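Local structure of Tetur07g02040 (Tetranychus urticae, 6BDJ) at residues M110-D114 against P115-L119. The protein is an intradiol ring-cleavage dioxygenase that binds ferric iron and probably inserts both atoms of molecular oxygen into catechol-type aromatic substrates. Sequence-based numbering, arbitrary orientation.
Sequences MYPKD and PRRFL
The guanidinium of Arg117 meets the carbonyl O of Asp114 at its edge, close to its plane, with a water at the same rim, while CG of Pro112 approaches obliquely, 4.0 Å from Arg117 NH2. The Arg116 guanidinium instead presents a face: CD2 of Phe118 lies 3.7 Å above its plane, over the centre, and the Phe118 ring comes edge-on. The Arg117 group lies against an Asx turn with proline in its middle position, in the loop between strands 84-88 and 120-124 of the intradiol dioxygenase fold. The turn is identified by Asp114 OD1 accepting from Arg116 N at 3.1 Å, a weak bond with an N-H...O angle of 133°. Placing CG between the backbone N and the carbonyl carbon (chi1 70°) lets the carboxylate reach this amide; it also accepts from Gly98 N through OD1 and Met100 N through OD2, tying the turn to the segment that follows the iron ligand Tyr96. A bend at chi2 turns the Arg117 chain back toward Asp114, edge first. Its NH1 donates to Asp114 O at 2.9 Å, nearly straight at 159°, and also to Arg116 O at 2.7 Å, from above that carbonyl's plane. NE pairs with Glu49, as Arg116 NH1 does with Glu58 and Asp59, so both guanidiniums have acidic partners beyond the turn. With an alanine at Arg117, the two carbonyls would probably lose their shared donor and Glu49 its positive mate. The final link is the water, which accepts from Arg117 NH2 at 2.7 Å and donates to Asp114 O.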
ATOM      1  N   MET A 110      -4.005  -8.444  16.363  1.00 87.45           N
ATOM      2  CA  MET A 110      -2.956  -7.514  16.757  1.00 83.13           C
ATOM      3  C   MET A 110      -3.572  -6.162  17.063  1.00 78.84           C
ATOM      4  O   MET A 110      -4.342  -5.626  16.249  1.00 77.43           O
ATOM      5  CB  MET A 110      -1.960  -7.349  15.607  1.00 80.60           C
ATOM      6  CG  MET A 110      -1.089  -8.560  15.386  1.00 80.66           C
ATOM      7  SD  MET A 110       0.221  -8.675  16.594  1.00 82.24           S
ATOM      8  CE  MET A 110       1.318  -7.361  16.055  1.00 83.24           C
ATOM      9  N   TYR A 111      -3.212  -5.613  18.221  1.00 78.04           N
ATOM     10  CA  TYR A 111      -3.699  -4.293  18.643  1.00 76.59           C
ATOM     11  C   TYR A 111      -2.584  -3.259  18.798  1.00 70.06           C
ATOM     12  O   TYR A 111      -1.594  -3.528  19.473  1.00 69.39           O
ATOM     13  CB  TYR A 111      -4.491  -4.418  19.933  1.00 83.40           C
ATOM     14  CG  TYR A 111      -5.743  -5.234  19.729  1.00 89.67           C
ATOM     15  CD1 TYR A 111      -6.820  -4.733  18.983  1.00 89.51           C
ATOM     16  CD2 TYR A 111      -5.845  -6.523  20.251  1.00 94.37           C
ATOM     17  CE1 TYR A 111      -7.956  -5.492  18.774  1.00 92.91           C
ATOM     18  CE2 TYR A 111      -6.995  -7.284  20.061  1.00 98.04           C
ATOM     19  CZ  TYR A 111      -8.043  -6.763  19.326  1.00 97.18           C
ATOM     20  OH  TYR A 111      -9.172  -7.528  19.138  1.00101.14           O
ATOM     21  N   PRO A 112      -2.747  -2.076  18.157  1.00 64.08           N
ATOM     22  CA  PRO A 112      -1.747  -1.011  18.228  1.00 62.04           C
ATOM     23  C   PRO A 112      -1.590  -0.464  19.641  1.00 62.62           C
ATOM     24  O   PRO A 112      -2.555  -0.405  20.365  1.00 61.34           O
ATOM     25  CB  PRO A 112      -2.349   0.073  17.334  1.00 58.20           C
ATOM     26  CG  PRO A 112      -3.807  -0.142  17.406  1.00 57.91           C
ATOM     27  CD  PRO A 112      -3.938  -1.617  17.402  1.00 60.98           C
ATOM     28  N   LYS A 113      -0.378  -0.090  20.021  1.00 64.46           N
ATOM     29  CA  LYS A 113      -0.103   0.376  21.389  1.00 67.88           C
ATOM     30  C   LYS A 113       0.025   1.892  21.441  1.00 64.54           C
ATOM     31  O   LYS A 113      -0.495   2.519  22.347  1.00 67.69           O
ATOM     32  CB  LYS A 113       1.145  -0.306  21.965  1.00 74.10           C
ATOM     33  CG  LYS A 113       0.925  -1.755  22.411  1.00 78.00           C
ATOM     34  CD  LYS A 113       0.005  -1.883  23.635  1.00 81.81           C
ATOM     35  CE  LYS A 113      -0.102  -3.319  24.170  1.00 86.49           C
ATOM     36  NZ  LYS A 113      -0.205  -4.381  23.108  1.00 86.05           N
ATOM     37  N   ASP A 114       0.686   2.477  20.448  1.00 58.11           N
ATOM     38  CA  ASP A 114       0.780   3.924  20.338  1.00 53.63           C
ATOM     39  C   ASP A 114      -0.367   4.529  19.490  1.00 48.92           C
ATOM     40  O   ASP A 114      -0.944   3.845  18.649  1.00 48.86           O
ATOM     41  CB  ASP A 114       2.174   4.298  19.819  1.00 51.92           C
ATOM     42  CG  ASP A 114       2.391   3.925  18.392  1.00 49.96           C
ATOM     43  OD1 ASP A 114       1.941   4.697  17.523  1.00 46.35           O
ATOM     44  OD2 ASP A 114       3.039   2.868  18.136  1.00 50.20           O
ATOM     45  N   PRO A 115      -0.699   5.807  19.716  1.00 44.49           N
ATOM     46  CA  PRO A 115      -1.784   6.422  18.963  1.00 41.45           C
ATOM     47  C   PRO A 115      -1.371   7.044  17.636  1.00 38.08           C
ATOM     48  O   PRO A 115      -2.190   7.655  16.999  1.00 37.37           O
ATOM     49  CB  PRO A 115      -2.251   7.556  19.909  1.00 43.93           C
ATOM     50  CG  PRO A 115      -0.993   7.976  20.604  1.00 45.15           C
ATOM     51  CD  PRO A 115      -0.210   6.696  20.793  1.00 46.13           C
ATOM     52  N   ARG A 116      -0.114   6.961  17.243  1.00 37.43           N
ATOM     53  CA  ARG A 116       0.308   7.529  15.965  1.00 37.36           C
ATOM     54  C   ARG A 116      -0.308   6.770  14.784  1.00 37.32           C
ATOM     55  O   ARG A 116      -0.487   5.573  14.829  1.00 39.20           O
ATOM     56  CB  ARG A 116       1.829   7.526  15.818  1.00 36.62           C
ATOM     57  CG  ARG A 116       2.601   8.393  16.841  1.00 39.06           C
ATOM     58  CD  ARG A 116       2.189   9.854  16.771  1.00 36.96           C
ATOM     59  NE  ARG A 116       2.249  10.452  15.424  1.00 37.15           N
ATOM     60  CZ  ARG A 116       3.314  10.979  14.833  1.00 38.87           C
ATOM     61  NH1 ARG A 116       3.184  11.528  13.613  1.00 39.70           N
ATOM     62  NH2 ARG A 116       4.509  10.928  15.411  1.00 42.59           N
ATOM     63  N   ARG A 117      -0.595   7.506  13.732  1.00 36.40           N
ATOM     64  CA  ARG A 117      -1.221   7.039  12.550  1.00 35.87           C
ATOM     65  C   ARG A 117      -0.592   7.608  11.301  1.00 37.70           C
ATOM     66  O   ARG A 117      -1.213   7.617  10.236  1.00 41.58           O
ATOM     67  CB  ARG A 117      -2.705   7.368  12.588  1.00 36.02           C
ATOM     68  CG  ARG A 117      -3.455   6.735  13.772  1.00 35.83           C
ATOM     69  CD  ARG A 117      -3.480   5.214  13.652  1.00 35.70           C
ATOM     70  NE  ARG A 117      -4.265   4.665  14.757  1.00 36.46           N
ATOM     71  CZ  ARG A 117      -3.766   4.233  15.906  1.00 37.93           C
ATOM     72  NH1 ARG A 117      -2.451   4.288  16.157  1.00 39.83           N
ATOM     73  NH2 ARG A 117      -4.586   3.773  16.834  1.00 38.59           N
ATOM     74  N   PHE A 118       0.663   8.027  11.387  1.00 38.19           N
ATOM     75  CA  PHE A 118       1.351   8.471  10.209  1.00 39.39           C
ATOM     76  C   PHE A 118       1.378   7.343   9.177  1.00 40.49           C
ATOM     77  O   PHE A 118       1.370   6.144   9.520  1.00 37.65           O
ATOM     78  CB  PHE A 118       2.794   8.949  10.504  1.00 41.18           C
ATOM     79  CG  PHE A 118       3.701   7.909  11.150  1.00 41.89           C
ATOM     80  CD1 PHE A 118       4.199   6.828  10.432  1.00 42.43           C
ATOM     81  CD2 PHE A 118       4.095   8.043  12.469  1.00 42.25           C
ATOM     82  CE1 PHE A 118       5.027   5.887  11.031  1.00 43.92           C
ATOM     83  CE2 PHE A 118       4.930   7.114  13.080  1.00 43.09           C
ATOM     84  CZ  PHE A 118       5.398   6.038  12.355  1.00 43.95           C
ATOM     85  N   LEU A 119       1.424   7.783   7.927  1.00 41.08           N
ATOM     86  CA  LEU A 119       1.499   6.922   6.782  1.00 42.28           C
ATOM     87  C   LEU A 119       0.352   5.911   6.694  1.00 41.42           C
ATOM     88  O   LEU A 119       0.519   4.775   6.207  1.00 43.00           O
ATOM     89  CB  LEU A 119       2.881   6.264   6.720  1.00 44.09           C
ATOM     90  CG  LEU A 119       4.043   7.261   6.509  1.00 46.50           C
ATOM     91  CD1 LEU A 119       5.400   6.584   6.609  1.00 47.41           C
ATOM     92  CD2 LEU A 119       3.971   8.031   5.201  1.00 47.83           C
TER
HETATM   93  O   HOH W   1      -4.002   3.127  19.380  1.00 56.35           O